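Side-chain contacts in aminotransferase (Helicobacter pylori, PDB 2FNU), which transfers an amino group from glutamate to a UDP-linked 4-keto sugar by means of pyridoxal phosphate, the second step in making pseudaminic acid for flagellin: residues E254-T259 / E356-I361; E38-E43 / S241-A246; L300-L305 / A343-P348. All blocks are in the same frame, centred on the assembly; numbering follows the deposited sequence.

Contact 1: residues E254-T259 / E356-I361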
loop_
_atom_site.group_PDB
_atom_site.type_symbol
_atom_site.label_atom_id
_atom_site.label_comp_id
_atom_site.label_asym_id
_atom_site.label_seq_id
_atom_site.Cartn_x
_atom_site.Cartn_y
_atom_site.Cartn_z
ATOM N N GLU B 254 28.660 -5.442 7.649
ATOM C CA GLU B 254 29.665 -6.520 7.607
ATOM C C GLU B 254 30.739 -6.307 8.675
ATOM O O GLU B 254 31.157 -7.268 9.335
ATOM C CB GLU B 254 30.279 -6.646 6.206
ATOM C CG GLU B 254 31.439 -7.649 6.077
ATOM C CD GLU B 254 31.036 -9.107 6.241
ATOM O OE1 GLU B 254 29.822 -9.433 6.206
ATOM O OE2 GLU B 254 31.957 -9.951 6.386
ATOM N N GLU B 255 31.161 -5.059 8.857
ATOM C CA GLU B 255 32.177 -4.754 9.868
ATOM C C GLU B 255 31.654 -5.033 11.268
ATOM O O GLU B 255 32.379 -5.580 12.104
ATOM C CB GLU B 255 32.731 -3.338 9.681
ATOM C CG GLU B 255 33.722 -3.328 8.508
ATOM C CD GLU B 255 33.940 -1.971 7.863
ATOM O OE1 GLU B 255 34.569 -1.953 6.782
ATOM O OE2 GLU B 255 33.490 -0.943 8.408
ATOM N N ALA B 256 30.389 -4.696 11.517
ATOM C CA ALA B 256 29.772 -4.982 12.811
ATOM C C ALA B 256 29.714 -6.487 13.020
ATOM O O ALA B 256 30.052 -6.981 14.095
ATOM C CB ALA B 256 28.364 -4.392 12.865
ATOM N N ALA B 257 29.291 -7.219 11.986
ATOM C CA ALA B 257 29.218 -8.679 12.079
ATOM C C ALA B 257 30.578 -9.298 12.384
ATOM O O ALA B 257 30.692 -10.231 13.186
ATOM C CB ALA B 257 28.653 -9.260 10.789
ATOM N N LEU B 258 31.615 -8.781 11.734
ATOM C CA LEU B 258 32.963 -9.306 11.962
ATOM C C LEU B 258 33.427 -9.051 13.391
ATOM O O LEU B 258 34.162 -9.874 13.969
ATOM C CB LEU B 258 33.960 -8.717 10.956
ATOM C CG LEU B 258 33.766 -9.215 9.521
ATOM C CD1 LEU B 258 34.594 -8.341 8.576
ATOM C CD2 LEU B 258 34.097 -10.712 9.343
ATOM N N THR B 259 33.031 -7.907 13.957
ATOM C CA THR B 259 33.370 -7.599 15.354
ATOM C C THR B 259 32.683 -8.580 16.299
ATOM O O THR B 259 33.319 -9.137 17.193
ATOM C CB THR B 259 33.013 -6.149 15.692
ATOM O OG1 THR B 259 33.847 -5.303 14.902
ATOM C CG2 THR B 259 33.254 -5.838 17.167
ATOM N N GLU B 356 32.418 0.581 19.012
ATOM C CA GLU B 356 32.346 0.565 20.467
ATOM C C GLU B 356 31.016 -0.045 20.918
ATOM O O GLU B 356 30.960 -0.827 21.867
ATOM C CB GLU B 356 32.488 1.993 21.006
ATOM C CG GLU B 356 32.352 2.115 22.516
ATOM C CD GLU B 356 32.643 3.513 23.002
ATOM O OE1 GLU B 356 31.855 4.424 22.670
ATOM O OE2 GLU B 356 33.663 3.687 23.717
ATOM N N SER B 357 29.942 0.298 20.218
ATOM C CA SER B 357 28.639 -0.255 20.549
ATOM C C SER B 357 28.608 -1.761 20.361
ATOM O O SER B 357 28.106 -2.494 21.219
ATOM C CB SER B 357 27.564 0.389 19.684
ATOM O OG SER B 357 27.386 1.742 20.086
ATOM N N VAL B 358 29.146 -2.235 19.244
ATOM C CA VAL B 358 29.168 -3.681 19.012
ATOM C C VAL B 358 30.000 -4.402 20.080
ATOM O O VAL B 358 29.611 -5.461 20.579
ATOM C CB VAL B 358 29.671 -4.046 17.598
ATOM C CG1 VAL B 358 29.657 -5.578 17.375
ATOM C CG2 VAL B 358 28.793 -3.390 16.555
ATOM N N GLN B 359 31.155 -3.829 20.422
ATOM C CA GLN B 359 31.984 -4.437 21.467
ATOM C C GLN B 359 31.225 -4.492 22.781
ATOM O O GLN B 359 31.288 -5.492 23.487
ATOM C CB GLN B 359 33.278 -3.644 21.645
ATOM C CG GLN B 359 34.172 -3.752 20.413
ATOM C CD GLN B 359 35.217 -2.642 20.314
ATOM O OE1 GLN B 359 35.050 -1.548 20.876
ATOM N NE2 GLN B 359 36.300 -2.916 19.583
ATOM N N ASN B 360 30.480 -3.430 23.105
ATOM C CA ASN B 360 29.711 -3.429 24.341
ATOM C C ASN B 360 28.563 -4.419 24.341
ATOM O O ASN B 360 28.350 -5.148 25.311
ATOM C CB ASN B 360 29.241 -2.027 24.713
ATOM C CG ASN B 360 30.300 -1.279 25.508
ATOM O OD1 ASN B 360 30.231 -1.208 26.743
ATOM N ND2 ASN B 360 31.328 -0.787 24.810
ATOM N N ILE B 361 27.829 -4.459 23.237
ATOM C CA ILE B 361 26.732 -5.416 23.133
ATOM C C ILE B 361 27.256 -6.849 23.219
ATOM O O ILE B 361 26.708 -7.686 23.934
ATOM C CB ILE B 361 25.951 -5.213 21.813
ATOM C CG1 ILE B 361 25.223 -3.866 21.835
ATOM C CG2 ILE B 361 24.953 -6.359 21.569
ATOM C CD1 ILE B 361 24.862 -3.337 20.464
#

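Contact 2: residues E38-E43 / S241-A246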
loop_
_atom_site.group_PDB
_atom_site.type_symbol
_atom_site.label_atom_id
_atom_site.label_comp_id
_atom_site.label_asym_id
_atom_site.label_seq_id
_atom_site.Cartn_x
_atom_site.Cartn_y
_atom_site.Cartn_z
ATOM N N GLU B 38 13.426 2.493 -10.064
ATOM C CA GLU B 38 13.313 1.216 -10.763
ATOM C C GLU B 38 14.511 0.989 -11.705
ATOM O O GLU B 38 15.089 -0.104 -11.722
ATOM C CB GLU B 38 11.982 1.159 -11.512
ATOM C CG GLU B 38 10.820 1.003 -10.529
ATOM C CD GLU B 38 9.450 1.218 -11.158
ATOM O OE1 GLU B 38 8.451 0.982 -10.440
ATOM O OE2 GLU B 38 9.354 1.599 -12.356
ATOM N N GLU B 39 14.874 2.012 -12.481
ATOM C CA GLU B 39 16.037 1.913 -13.372
ATOM C C GLU B 39 17.318 1.675 -12.582
ATOM O O GLU B 39 18.160 0.864 -12.993
ATOM C CB GLU B 39 16.164 3.177 -14.226
ATOM C CG GLU B 39 15.075 3.254 -15.299
ATOM C CD GLU B 39 14.875 4.636 -15.909
ATOM O OE1 GLU B 39 13.954 4.763 -16.741
ATOM O OE2 GLU B 39 15.615 5.584 -15.567
ATOM N N ALA B 40 17.465 2.366 -11.449
ATOM C CA ALA B 40 18.656 2.191 -10.630
ATOM C C ALA B 40 18.734 0.776 -10.043
ATOM O O ALA B 40 19.815 0.182 -9.918
ATOM C CB ALA B 40 18.717 3.265 -9.547
ATOM N N LEU B 41 17.579 0.217 -9.682
ATOM C CA LEU B 41 17.557 -1.164 -9.200
ATOM C C LEU B 41 17.989 -2.138 -10.299
ATOM O O LEU B 41 18.717 -3.096 -10.032
ATOM C CB LEU B 41 16.168 -1.548 -8.662
ATOM C CG LEU B 41 15.794 -0.897 -7.317
ATOM C CD1 LEU B 41 14.276 -0.984 -7.099
ATOM C CD2 LEU B 41 16.555 -1.563 -6.151
ATOM N N CYS B 42 17.533 -1.904 -11.529
ATOM C CA CYS B 42 17.938 -2.778 -12.632
ATOM C C CYS B 42 19.452 -2.702 -12.839
ATOM O O CYS B 42 20.087 -3.723 -13.107
ATOM C CB CYS B 42 17.223 -2.375 -13.924
ATOM S SG CYS B 42 15.456 -2.799 -13.870
ATOM N N GLU B 43 20.010 -1.500 -12.739
ATOM C CA GLU B 43 21.456 -1.316 -12.931
ATOM C C GLU B 43 22.250 -1.968 -11.797
ATOM O O GLU B 43 23.259 -2.642 -12.025
ATOM C CB GLU B 43 21.798 0.161 -13.071
ATOM C CG GLU B 43 21.230 0.707 -14.356
ATOM C CD GLU B 43 21.907 1.972 -14.833
ATOM O OE1 GLU B 43 23.113 2.155 -14.549
ATOM O OE2 GLU B 43 21.223 2.775 -15.509
ATOM N N SER B 241 18.355 7.554 -3.152
ATOM C CA SER B 241 19.478 8.109 -2.398
ATOM C C SER B 241 20.128 7.040 -1.529
ATOM O O SER B 241 21.366 6.947 -1.442
ATOM C CB SER B 241 19.000 9.298 -1.547
ATOM O OG SER B 241 20.093 9.900 -0.877
ATOM N N GLN B 242 19.302 6.211 -0.895
ATOM C CA GLN B 242 19.814 5.089 -0.114
ATOM C C GLN B 242 20.533 4.055 -0.996
ATOM O O GLN B 242 21.598 3.535 -0.630
ATOM C CB GLN B 242 18.641 4.427 0.621
ATOM C CG GLN B 242 18.136 5.247 1.814
ATOM C CD GLN B 242 18.691 4.724 3.115
ATOM O OE1 GLN B 242 18.413 3.582 3.509
ATOM N NE2 GLN B 242 19.509 5.543 3.801
ATOM N N LEU B 243 19.961 3.753 -2.158
ATOM C CA LEU B 243 20.539 2.742 -3.052
ATOM C C LEU B 243 21.940 3.148 -3.505
ATOM O O LEU B 243 22.815 2.291 -3.648
ATOM C CB LEU B 243 19.634 2.492 -4.271
ATOM C CG LEU B 243 20.116 1.411 -5.230
ATOM C CD1 LEU B 243 20.189 0.038 -4.559
ATOM C CD2 LEU B 243 19.170 1.369 -6.411
ATOM N N LYS B 244 22.155 4.448 -3.703
ATOM C CA LYS B 244 23.477 4.946 -4.132
ATOM C C LYS B 244 24.575 4.594 -3.133
ATOM O O LYS B 244 25.755 4.518 -3.512
ATOM C CB LYS B 244 23.445 6.462 -4.340
ATOM C CG LYS B 244 22.811 6.871 -5.664
ATOM C CD LYS B 244 22.589 8.377 -5.758
ATOM C CE LYS B 244 21.983 8.729 -7.124
ATOM N NZ LYS B 244 21.235 10.025 -7.185
ATOM N N LYS B 245 24.203 4.412 -1.862
ATOM C CA LYS B 245 25.184 4.012 -0.846
ATOM C C LYS B 245 24.930 2.618 -0.284
ATOM O O LYS B 245 25.454 2.276 0.783
ATOM C CB LYS B 245 25.268 5.042 0.296
ATOM C CG LYS B 245 23.968 5.319 0.994
ATOM C CD LYS B 245 24.166 6.219 2.207
ATOM C CE LYS B 245 22.849 6.859 2.590
ATOM N NZ LYS B 245 22.509 8.011 1.686
ATOM N N ALA B 246 24.154 1.800 -0.998
ATOM C CA ALA B 246 23.841 0.465 -0.467
ATOM C C ALA B 246 25.105 -0.362 -0.151
ATOM O O ALA B 246 25.144 -1.037 0.863
ATOM C CB ALA B 246 22.892 -0.296 -1.420
#

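Contact 3: residues L300-L305 / A343-P348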
loop_
_atom_site.group_PDB
_atom_site.type_symbol
_atom_site.label_atom_id
_atom_site.label_comp_id
_atom_site.label_asym_id
_atom_site.label_seq_id
_atom_site.Cartn_x
_atom_site.Cartn_y
_atom_site.Cartn_z
ATOM N N LEU B 300 13.568 -15.983 29.570
ATOM C CA LEU B 300 14.359 -15.293 30.596
ATOM C C LEU B 300 15.641 -14.684 30.013
ATOM O O LEU B 300 16.036 -13.576 30.387
ATOM C CB LEU B 300 14.702 -16.232 31.750
ATOM C CG LEU B 300 13.515 -16.690 32.608
ATOM C CD1 LEU B 300 14.010 -17.597 33.722
ATOM C CD2 LEU B 300 12.750 -15.501 33.174
ATOM N N ILE B 301 16.268 -15.409 29.093
ATOM C CA ILE B 301 17.468 -14.909 28.401
ATOM C C ILE B 301 17.152 -13.647 27.599
ATOM O O ILE B 301 17.847 -12.625 27.722
ATOM C CB ILE B 301 18.087 -15.997 27.499
ATOM C CG1 ILE B 301 18.709 -17.097 28.366
ATOM C CG2 ILE B 301 19.135 -15.389 26.547
ATOM C CD1 ILE B 301 19.094 -18.340 27.597
ATOM N N LEU B 302 16.074 -13.706 26.823
ATOM C CA LEU B 302 15.627 -12.545 26.051
ATOM C C LEU B 302 15.283 -11.357 26.938
ATOM O O LEU B 302 15.668 -10.224 26.631
ATOM C CB LEU B 302 14.430 -12.911 25.164
ATOM C CG LEU B 302 14.703 -13.866 24.002
ATOM C CD1 LEU B 302 13.376 -14.381 23.477
ATOM C CD2 LEU B 302 15.499 -13.178 22.885
ATOM N N GLU B 303 14.560 -11.616 28.030
ATOM C CA GLU B 303 14.238 -10.569 29.006
ATOM C C GLU B 303 15.498 -9.971 29.646
ATOM O O GLU B 303 15.578 -8.756 29.847
ATOM C CB GLU B 303 13.271 -11.099 30.076
ATOM C CG GLU B 303 11.854 -11.299 29.538
ATOM C CD GLU B 303 10.942 -12.124 30.448
ATOM O OE1 GLU B 303 11.428 -12.763 31.409
ATOM O OE2 GLU B 303 9.724 -12.143 30.174
ATOM N N SER B 304 16.492 -10.817 29.910
ATOM C CA SER B 304 17.764 -10.347 30.455
ATOM C C SER B 304 18.501 -9.455 29.450
ATOM O O SER B 304 19.018 -8.392 29.810
ATOM C CB SER B 304 18.624 -11.541 30.873
ATOM O OG SER B 304 19.869 -11.117 31.418
ATOM N N LEU B 305 18.527 -9.865 28.179
ATOM C CA LEU B 305 19.132 -9.041 27.139
ATOM C C LEU B 305 18.450 -7.686 27.097
ATOM O O LEU B 305 19.108 -6.650 27.083
ATOM C CB LEU B 305 19.042 -9.728 25.770
ATOM C CG LEU B 305 19.950 -10.951 25.597
ATOM C CD1 LEU B 305 19.680 -11.625 24.257
ATOM C CD2 LEU B 305 21.440 -10.583 25.747
ATOM N N ALA B 343 16.342 -22.021 19.007
ATOM C CA ALA B 343 17.753 -21.638 19.162
ATOM C C ALA B 343 18.049 -20.177 18.815
ATOM O O ALA B 343 18.992 -19.577 19.347
ATOM C CB ALA B 343 18.643 -22.550 18.321
ATOM N N GLU B 344 17.260 -19.586 17.919
ATOM C CA GLU B 344 17.716 -18.343 17.281
ATOM C C GLU B 344 17.435 -17.055 18.057
ATOM O O GLU B 344 16.347 -16.858 18.612
ATOM C CB GLU B 344 17.094 -18.223 15.879
ATOM C CG GLU B 344 17.808 -17.221 14.944
ATOM C CD GLU B 344 17.355 -15.762 15.100
ATOM O OE1 GLU B 344 16.250 -15.498 15.644
ATOM O OE2 GLU B 344 18.134 -14.872 14.648
ATOM N N ILE B 345 18.431 -16.171 18.043
ATOM C CA ILE B 345 18.299 -14.801 18.557
ATOM C C ILE B 345 18.986 -13.889 17.562
ATOM O O ILE B 345 20.111 -14.175 17.146
ATOM C CB ILE B 345 18.970 -14.616 19.933
ATOM C CG1 ILE B 345 18.342 -15.571 20.957
ATOM C CG2 ILE B 345 18.819 -13.173 20.393
ATOM C CD1 ILE B 345 19.023 -15.514 22.345
ATOM N N SER B 346 18.299 -12.809 17.171
ATOM C CA SER B 346 18.876 -11.797 16.288
ATOM C C SER B 346 19.400 -10.632 17.098
ATOM O O SER B 346 18.648 -9.992 17.827
ATOM C CB SER B 346 17.835 -11.292 15.294
ATOM O OG SER B 346 17.395 -12.390 14.490
ATOM N N LEU B 347 20.696 -10.363 16.957
ATOM C CA LEU B 347 21.337 -9.284 17.716
ATOM C C LEU B 347 21.379 -7.971 16.950
ATOM O O LEU B 347 21.342 -7.965 15.708
ATOM C CB LEU B 347 22.767 -9.694 18.080
ATOM C CG LEU B 347 22.911 -10.969 18.918
ATOM C CD1 LEU B 347 24.400 -11.224 19.169
ATOM C CD2 LEU B 347 22.179 -10.865 20.253
ATOM N N PRO B 348 21.480 -6.838 17.670
ATOM C CA PRO B 348 21.538 -5.570 16.943
ATOM C C PRO B 348 22.589 -5.538 15.831
ATOM O O PRO B 348 23.759 -5.874 16.041
ATOM C CB PRO B 348 21.841 -4.539 18.040
ATOM C CG PRO B 348 21.233 -5.161 19.294
ATOM C CD PRO B 348 21.508 -6.645 19.136
#

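Contact 1: residues E254-T259 / E356-I361
The flat backbone carbonyl group of Ala-256 is met at its oxygen by a methyl of Val-358, with CG1 of that valine 3.6 Å from Ala-256 O. A second flat group, the side-chain amide of Gln-359, takes part only through its stem: CG of Gln-359 lies 4.0 Å from CG2 of Thr-259, and the extended chain carries the amide onward to a partly exposed position. In the same helix the carbonyl of Glu-356 takes two N-H groups of Asn-360 on its opposite faces, the backbone N and, by a nearly straight bond (3.0 Å from Asn-360 ND2 to Glu-356 O, 167°), the side-chain amide.

These segments belong to helices 246-264 and 355-370, which pack in the C-terminal part of a fold type I, pyridoxal-phosphate-dependent aminotransferase. The segments run in broadly the same direction, their axes 9.5 Å apart at an angle of 34°. Close passage is possible because Ala-256 offers no more than a methyl where the backbones come nearest. Val-358 straddles this point with its two branches. CG2 rests against Ala-256 CB at 3.8 Å, while CG1, placed opposite the backbone N by a first torsion of -179°, enters the angle between the alanine carbonyl and Thr-259, where it is 3.6 Å from Thr-259 CG2. Thr-259 thus spends its methyl on apolar packing and leaves OG1 to a weak hydrogen bond with Arg-262. Beyond the interface, Tyr-260 and Leu-353 add to the surroundings of Val-358. The side chain of Ala-256 remains about 12 Å from that of the substrate-binding Tyr-6.

Contact 2: residues E38-E43 / S241-A246
Leu-243 dominates this interface, pressing its CD2 methyl against helix 32-45 between the side chain of Ala-40 and that of Leu-41. The setting is the fold type I aminotransferase architecture: helix 32-45 packs on strand 49-53, an outermost strand, within this chain, of the seven-stranded mixed sheet, and the C-terminal end of helix 233-244 packs against helix 32-45 through Leu-243. With CG opposite the backbone N (chi1 -177°) and CD2 in turn opposite CA, Leu-243 stretches one branch to its full length, and this branch makes the contact.

The methyl reaches the backbone of the helix as well as a side chain. It lies 3.7 Å from Ala-40 CB and comes equally near the carbonyl carbon of Ala-40; Leu-41 N is 3.8 Å from the same CD2. Ala-40 is directed at the incoming leucine, and the small size of its side chain lets the methyl settle this deep. Leu-41 closes the other flank. Its CB sets out across the interface rather than at it, but CD2 turns inward and ends 3.9 Å from CD2 of Leu-243, the two leucines meeting at a slant. Leu-41 also packs on Ala-50 and Val-52 of strand 49-53, while Leu-243 touches Ile-185, two residues beyond Lys-183, the cofactor-attachment lysine, which is not modified in this structure.

No hydrogen bond crosses between the segments; the polar groups look elsewhere. Gln-242 bonds Thr-186 N through OE1 and Asp-15 and Cys-10 through NE2. Lys-245 forms salt bridges with Asp-12 and Asp-15. Here the chain leaves one helix for the next: Lys-245, the N-cap of helix 246-264, gives its backbone N to Gln-242 O at 3.0 Å.

Contact 3: residues L300-L305 / A343-P348
Ile-345 pushes both branches of its side chain into the face of helix 298-307, overlapping Leu-302 and lying against Ile-301 and Leu-305. This is the packing of a helix on an antiparallel sheet in the smaller, C-terminal domain of a fold type I aminotransferase: strand 344-347 is, within this chain, an outermost strand of a three-stranded sheet and pairs with strand 286-290. Helix and strand segments run almost parallel, 10° apart in direction, with their axes separated by 11.1 Å.

The branched isoleucine divides its partners. A first torsion of -59° sets CG2 opposite the backbone N and CG1 beside it, which spreads the two arms along the helix. The longer arm ends at CD1, 4.2 Å from CG2 of Ile-301. The shorter arm, CG2, meets two leucines on the helix side: Leu-302 CD2 at 4.2 Å and Leu-305 CD1 at 4.3 Å. Leu-302 also rests the same CD2 alongside Ile-345 CG1, the two side chains sliding past one another in opposite directions. Such separations are those of unstrained apolar packing; no hydrogen bond joins the segments.

The surroundings complete this buried layer. Phe-369 of helix 355-370 lies on Ile-301, and Phe-218 of the second subunit packs on Leu-302, bringing the dimer interface to the edge of the contact. Leu-302 also lies about 4 Å, side chain to side chain, from the substrate-binding Val-314.

On either side of Ile-345 in sequence, Glu-344 and Ser-346 project from the other face of the strand. Glu-344 OE1 bonds the backbone N of the substrate-binding His-315 and Ser-346 OG its ring ND1, and the two residues are joined to each other: Ser-346 OG donates to the syn lone pair of Glu-344 OE2, 2.6 Å away.

Overall arrangement
Contacts 1 and 3 are neighbours in the C-terminal region, their centres 16 Å apart. Strand 344-347 leads on to helix 355-370, and the two contacts touch where Ile-361 CD1 meets Pro-348 CB at 4.1 Å. Contact 2 stands apart, 27 Å from contact 1 and 33 Å from contact 3 between centres, but helices 233-244 and 246-264 connect it in sequence with contact 1. Contacts 2 and 3 lie nearer different ligands. The side chain of Leu-41 in contact 2 is about 13 Å from a bound cofactor, pyridoxamine phosphate, whereas the side chain of Leu-302 in contact 3 is about 11 Å from a bound UDP-sugar.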